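Local structure of ATP-dependent zinc metalloprotease FtsH (Thermotoga maritima, 4M8A) at residues S21-L34 and Y37-A51. The protein probably degrades cytoplasmic and membrane proteins processively as an ATP-dependent zinc metallopeptidase of the inner membrane, this chain being its periplasmic domain. Numbering follows the deposited sequence.
Sequences SVVSEVVIRDDGVL and YTKDGRVYEVDAPWA
The backbone amides of Ser24 and Glu25 converge on one acceptor, Tyr37 O, from the same face of its carbonyl plane. Ser24 N is the nearer, at 2.8 Å from Tyr37 O, while Glu25 N lies at 3.3 Å from that oxygen and is tilted 33° from the plane. Tyr37 N returns an almost straight bond to Glu25 O (2.8 Å). This two-against-one pairing is a classic beta bulge, and beyond it Lys39 N binds Val22 O. At the other end, Leu34 and Val46 exchange a pair of backbone bonds, and Ala48 N closes on Gly32 O. These bonds build two successive antiparallel hairpins, with strand 33-38 between 23-29 and 43-47 in the mixed sheet of the FtsH periplasmic domain. Gly32 ends the type I turn between the first two strands; its positive phi and the closeness of Pro49 CA both favour glycine.

Among the apolar contacts, Val27 CG2 meets Tyr37 CE1 at 3.8 Å, and Val43 CG2 lies over one face of that ring. Glu25 runs alongside the ring, its carboxylate turned 39° from the ring plane and bonded through OE2 to Ser69. Leu34 sends CD1 to the methyl of Ala51 (4.0 Å) and also packs on Phe12 of helix 9-17. Val33 CG1, placed anti to its own N (chi1 172°), lies 3.5 Å from Glu45 CG.

Thr38 crosses Val22, its CG2 being 3.7 Å from Val22 CG1 and in plane at the edge of the Tyr44 ring. Its OG1 accepts from Arg42 N at 3.0 Å. With an alanine in place of Thr38, the Arg42 amide would probably lose its hydroxyl acceptor, and a gap would open between Val22 and the Tyr44 edge.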
# COMPACT_ATOMS: atom_id res chain seq x y z
N SER B 21 -13.88 2.62 -4.51
CA SER B 21 -14.27 1.21 -4.32
C SER B 21 -15.42 1.05 -3.37
O SER B 21 -15.45 1.59 -2.26
CB SER B 21 -13.13 0.27 -3.93
OG SER B 21 -13.66 -1.04 -3.73
N VAL B 22 -16.40 0.28 -3.83
CA VAL B 22 -17.63 0.09 -3.11
C VAL B 22 -17.50 -1.15 -2.22
O VAL B 22 -18.42 -1.48 -1.50
CB VAL B 22 -18.81 -0.07 -4.11
CG1 VAL B 22 -18.72 -1.40 -4.85
CG2 VAL B 22 -20.16 0.08 -3.41
N VAL B 23 -16.34 -1.81 -2.24
CA VAL B 23 -16.20 -3.06 -1.47
C VAL B 23 -15.99 -2.81 0.03
O VAL B 23 -15.04 -2.13 0.44
CB VAL B 23 -15.08 -4.00 -1.99
CG1 VAL B 23 -15.03 -5.28 -1.16
CG2 VAL B 23 -15.29 -4.32 -3.47
N SER B 24 -16.88 -3.39 0.85
CA SER B 24 -16.75 -3.23 2.30
C SER B 24 -16.14 -4.45 2.98
O SER B 24 -15.40 -4.30 3.94
CB SER B 24 -18.10 -2.91 2.93
OG SER B 24 -19.07 -3.85 2.54
N GLU B 25 -16.45 -5.64 2.48
CA GLU B 25 -16.02 -6.85 3.17
C GLU B 25 -15.84 -7.98 2.16
O GLU B 25 -16.62 -8.10 1.21
CB GLU B 25 -17.03 -7.29 4.26
CG GLU B 25 -16.58 -8.56 5.00
CD GLU B 25 -17.44 -8.89 6.18
OE1 GLU B 25 -18.55 -8.35 6.28
OE2 GLU B 25 -17.00 -9.72 7.02
N VAL B 26 -14.81 -8.79 2.39
CA VAL B 26 -14.62 -10.02 1.65
C VAL B 26 -14.51 -11.15 2.65
O VAL B 26 -13.63 -11.14 3.51
CB VAL B 26 -13.36 -9.96 0.76
CG1 VAL B 26 -13.17 -11.27 0.03
CG2 VAL B 26 -13.48 -8.80 -0.25
N VAL B 27 -15.42 -12.11 2.55
CA VAL B 27 -15.37 -13.29 3.40
C VAL B 27 -14.75 -14.40 2.57
O VAL B 27 -15.26 -14.76 1.50
CB VAL B 27 -16.78 -13.71 3.93
CG1 VAL B 27 -16.70 -15.02 4.73
CG2 VAL B 27 -17.40 -12.60 4.76
N ILE B 28 -13.62 -14.91 3.04
CA ILE B 28 -12.88 -15.96 2.34
C ILE B 28 -13.28 -17.30 2.96
O ILE B 28 -12.82 -17.68 4.05
CB ILE B 28 -11.36 -15.73 2.43
CG1 ILE B 28 -11.00 -14.34 1.88
CG2 ILE B 28 -10.61 -16.80 1.64
CD1 ILE B 28 -9.48 -14.02 1.96
N ARG B 29 -14.19 -17.99 2.29
CA ARG B 29 -14.72 -19.23 2.81
C ARG B 29 -13.75 -20.37 2.57
O ARG B 29 -13.03 -20.40 1.56
CB ARG B 29 -16.04 -19.56 2.12
CG ARG B 29 -17.16 -18.57 2.41
CD ARG B 29 -18.38 -18.81 1.51
NE ARG B 29 -18.76 -20.22 1.50
CZ ARG B 29 -19.63 -20.76 2.35
NH1 ARG B 29 -20.22 -20.00 3.27
NH2 ARG B 29 -19.91 -22.05 2.26
N ASP B 30 -13.75 -21.35 3.47
CA ASP B 30 -12.87 -22.49 3.28
C ASP B 30 -13.23 -23.34 2.06
O ASP B 30 -12.40 -24.13 1.61
CB ASP B 30 -12.72 -23.32 4.56
CG ASP B 30 -13.89 -24.22 4.83
OD1 ASP B 30 -14.99 -23.98 4.30
OD2 ASP B 30 -13.72 -25.19 5.60
N ASP B 31 -14.44 -23.17 1.50
CA ASP B 31 -14.79 -23.87 0.27
C ASP B 31 -14.35 -23.16 -1.02
O ASP B 31 -14.72 -23.57 -2.12
CB ASP B 31 -16.28 -24.25 0.22
CG ASP B 31 -17.22 -23.06 0.10
OD1 ASP B 31 -16.74 -21.91 0.03
OD2 ASP B 31 -18.45 -23.30 0.07
N GLY B 32 -13.56 -22.11 -0.89
CA GLY B 32 -13.03 -21.44 -2.07
C GLY B 32 -13.96 -20.42 -2.70
O GLY B 32 -13.68 -19.91 -3.79
N VAL B 33 -15.08 -20.14 -2.05
CA VAL B 33 -15.96 -19.09 -2.50
C VAL B 33 -15.68 -17.84 -1.69
O VAL B 33 -15.49 -17.91 -0.48
CB VAL B 33 -17.43 -19.51 -2.32
CG1 VAL B 33 -18.38 -18.33 -2.59
CG2 VAL B 33 -17.75 -20.70 -3.20
N LEU B 34 -15.62 -16.70 -2.37
CA LEU B 34 -15.53 -15.43 -1.68
C LEU B 34 -16.89 -14.80 -1.67
O LEU B 34 -17.55 -14.72 -2.70
CB LEU B 34 -14.58 -14.47 -2.42
CG LEU B 34 -13.23 -14.98 -2.88
CD1 LEU B 34 -12.48 -13.89 -3.61
CD2 LEU B 34 -12.41 -15.51 -1.72
N TYR B 37 -19.13 -8.14 -0.06
CA TYR B 37 -20.16 -7.20 0.36
C TYR B 37 -19.77 -5.79 -0.06
O TYR B 37 -18.62 -5.40 0.04
CB TYR B 37 -20.33 -7.25 1.88
CG TYR B 37 -20.79 -8.59 2.40
CD1 TYR B 37 -19.89 -9.64 2.61
CD2 TYR B 37 -22.13 -8.81 2.68
CE1 TYR B 37 -20.32 -10.87 3.09
CE2 TYR B 37 -22.58 -10.03 3.15
CZ TYR B 37 -21.67 -11.06 3.35
OH TYR B 37 -22.12 -12.29 3.81
N THR B 38 -20.76 -5.03 -0.50
CA THR B 38 -20.53 -3.66 -0.93
C THR B 38 -21.13 -2.66 0.04
O THR B 38 -22.06 -2.97 0.80
CB THR B 38 -21.12 -3.39 -2.32
OG1 THR B 38 -22.53 -3.58 -2.28
CG2 THR B 38 -20.51 -4.32 -3.35
N LYS B 39 -20.61 -1.44 -0.01
CA LYS B 39 -21.08 -0.37 0.86
C LYS B 39 -22.52 0.01 0.57
O LYS B 39 -23.19 0.56 1.45
CB LYS B 39 -20.17 0.85 0.73
CG LYS B 39 -18.75 0.58 1.19
CD LYS B 39 -17.88 1.82 1.19
CE LYS B 39 -16.46 1.47 1.61
NZ LYS B 39 -15.53 2.64 1.48
N ASP B 40 -22.99 -0.28 -0.64
CA ASP B 40 -24.38 0.00 -1.00
C ASP B 40 -25.35 -1.14 -0.67
O ASP B 40 -26.52 -1.09 -1.06
CB ASP B 40 -24.52 0.46 -2.46
CG ASP B 40 -24.14 -0.61 -3.48
OD1 ASP B 40 -23.85 -1.77 -3.11
OD2 ASP B 40 -24.16 -0.28 -4.68
N GLY B 41 -24.87 -2.15 0.04
CA GLY B 41 -25.73 -3.18 0.59
C GLY B 41 -26.07 -4.30 -0.36
O GLY B 41 -27.19 -4.81 -0.34
N ARG B 42 -25.13 -4.66 -1.22
CA ARG B 42 -25.26 -5.86 -2.05
C ARG B 42 -24.22 -6.89 -1.63
O ARG B 42 -23.22 -6.59 -0.97
CB ARG B 42 -25.10 -5.53 -3.53
CG ARG B 42 -26.26 -4.72 -4.12
CD ARG B 42 -26.25 -4.74 -5.65
NE ARG B 42 -26.50 -6.08 -6.19
CZ ARG B 42 -26.41 -6.40 -7.48
NH1 ARG B 42 -26.08 -5.48 -8.37
NH2 ARG B 42 -26.66 -7.64 -7.88
N VAL B 43 -24.48 -8.13 -2.01
CA VAL B 43 -23.56 -9.22 -1.75
C VAL B 43 -23.42 -10.06 -3.02
O VAL B 43 -24.39 -10.28 -3.76
CB VAL B 43 -23.97 -10.08 -0.53
CG1 VAL B 43 -25.32 -10.77 -0.76
CG2 VAL B 43 -22.90 -11.13 -0.23
N TYR B 44 -22.19 -10.48 -3.28
CA TYR B 44 -21.84 -11.23 -4.47
C TYR B 44 -21.09 -12.48 -4.07
O TYR B 44 -20.44 -12.52 -3.02
CB TYR B 44 -20.93 -10.39 -5.37
CG TYR B 44 -21.58 -9.12 -5.85
CD1 TYR B 44 -22.35 -9.11 -7.01
CD2 TYR B 44 -21.44 -7.93 -5.14
CE1 TYR B 44 -22.95 -7.96 -7.45
CE2 TYR B 44 -22.04 -6.76 -5.58
CZ TYR B 44 -22.79 -6.78 -6.73
OH TYR B 44 -23.40 -5.62 -7.19
N GLU B 45 -21.18 -13.50 -4.91
CA GLU B 45 -20.46 -14.74 -4.71
C GLU B 45 -19.43 -14.92 -5.83
O GLU B 45 -19.78 -14.88 -7.02
CB GLU B 45 -21.46 -15.91 -4.68
CG GLU B 45 -20.86 -17.28 -4.78
CD GLU B 45 -21.90 -18.38 -4.65
OE1 GLU B 45 -22.92 -18.18 -3.95
OE2 GLU B 45 -21.69 -19.45 -5.26
N VAL B 46 -18.18 -15.10 -5.44
CA VAL B 46 -17.09 -15.27 -6.40
C VAL B 46 -16.47 -16.65 -6.17
O VAL B 46 -15.89 -16.92 -5.11
CB VAL B 46 -15.99 -14.20 -6.22
CG1 VAL B 46 -14.91 -14.37 -7.29
CG2 VAL B 46 -16.59 -12.80 -6.26
N ASP B 47 -16.57 -17.51 -7.18
CA ASP B 47 -15.98 -18.85 -7.09
C ASP B 47 -14.52 -18.73 -7.48
O ASP B 47 -14.20 -18.60 -8.67
CB ASP B 47 -16.73 -19.81 -8.01
CG ASP B 47 -16.31 -21.27 -7.82
OD1 ASP B 47 -15.17 -21.54 -7.36
OD2 ASP B 47 -17.12 -22.16 -8.15
N ALA B 48 -13.62 -18.75 -6.50
CA ALA B 48 -12.21 -18.46 -6.75
C ALA B 48 -11.31 -19.17 -5.74
O ALA B 48 -10.74 -18.52 -4.87
CB ALA B 48 -11.94 -16.95 -6.72
N PRO B 49 -11.16 -20.50 -5.87
CA PRO B 49 -10.36 -21.26 -4.90
C PRO B 49 -8.89 -20.82 -4.84
O PRO B 49 -8.24 -21.05 -3.82
CB PRO B 49 -10.46 -22.70 -5.40
CG PRO B 49 -11.71 -22.75 -6.22
CD PRO B 49 -11.87 -21.38 -6.82
N TRP B 50 -8.39 -20.20 -5.91
CA TRP B 50 -7.00 -19.73 -5.96
C TRP B 50 -6.75 -18.53 -5.05
O TRP B 50 -5.62 -18.26 -4.68
CB TRP B 50 -6.62 -19.35 -7.39
CG TRP B 50 -7.59 -18.40 -8.04
CD1 TRP B 50 -7.55 -17.04 -8.01
CD2 TRP B 50 -8.73 -18.76 -8.82
NE1 TRP B 50 -8.60 -16.52 -8.72
CE2 TRP B 50 -9.35 -17.55 -9.23
CE3 TRP B 50 -9.31 -19.97 -9.20
CZ2 TRP B 50 -10.50 -17.53 -10.02
CZ3 TRP B 50 -10.46 -19.95 -9.99
CH2 TRP B 50 -11.04 -18.74 -10.39
N ALA B 51 -7.81 -17.82 -4.69
CA ALA B 51 -7.66 -16.57 -3.97
C ALA B 51 -7.34 -16.78 -2.49
O ALA B 51 -6.78 -15.90 -1.86
CB ALA B 51 -8.93 -15.75 -4.11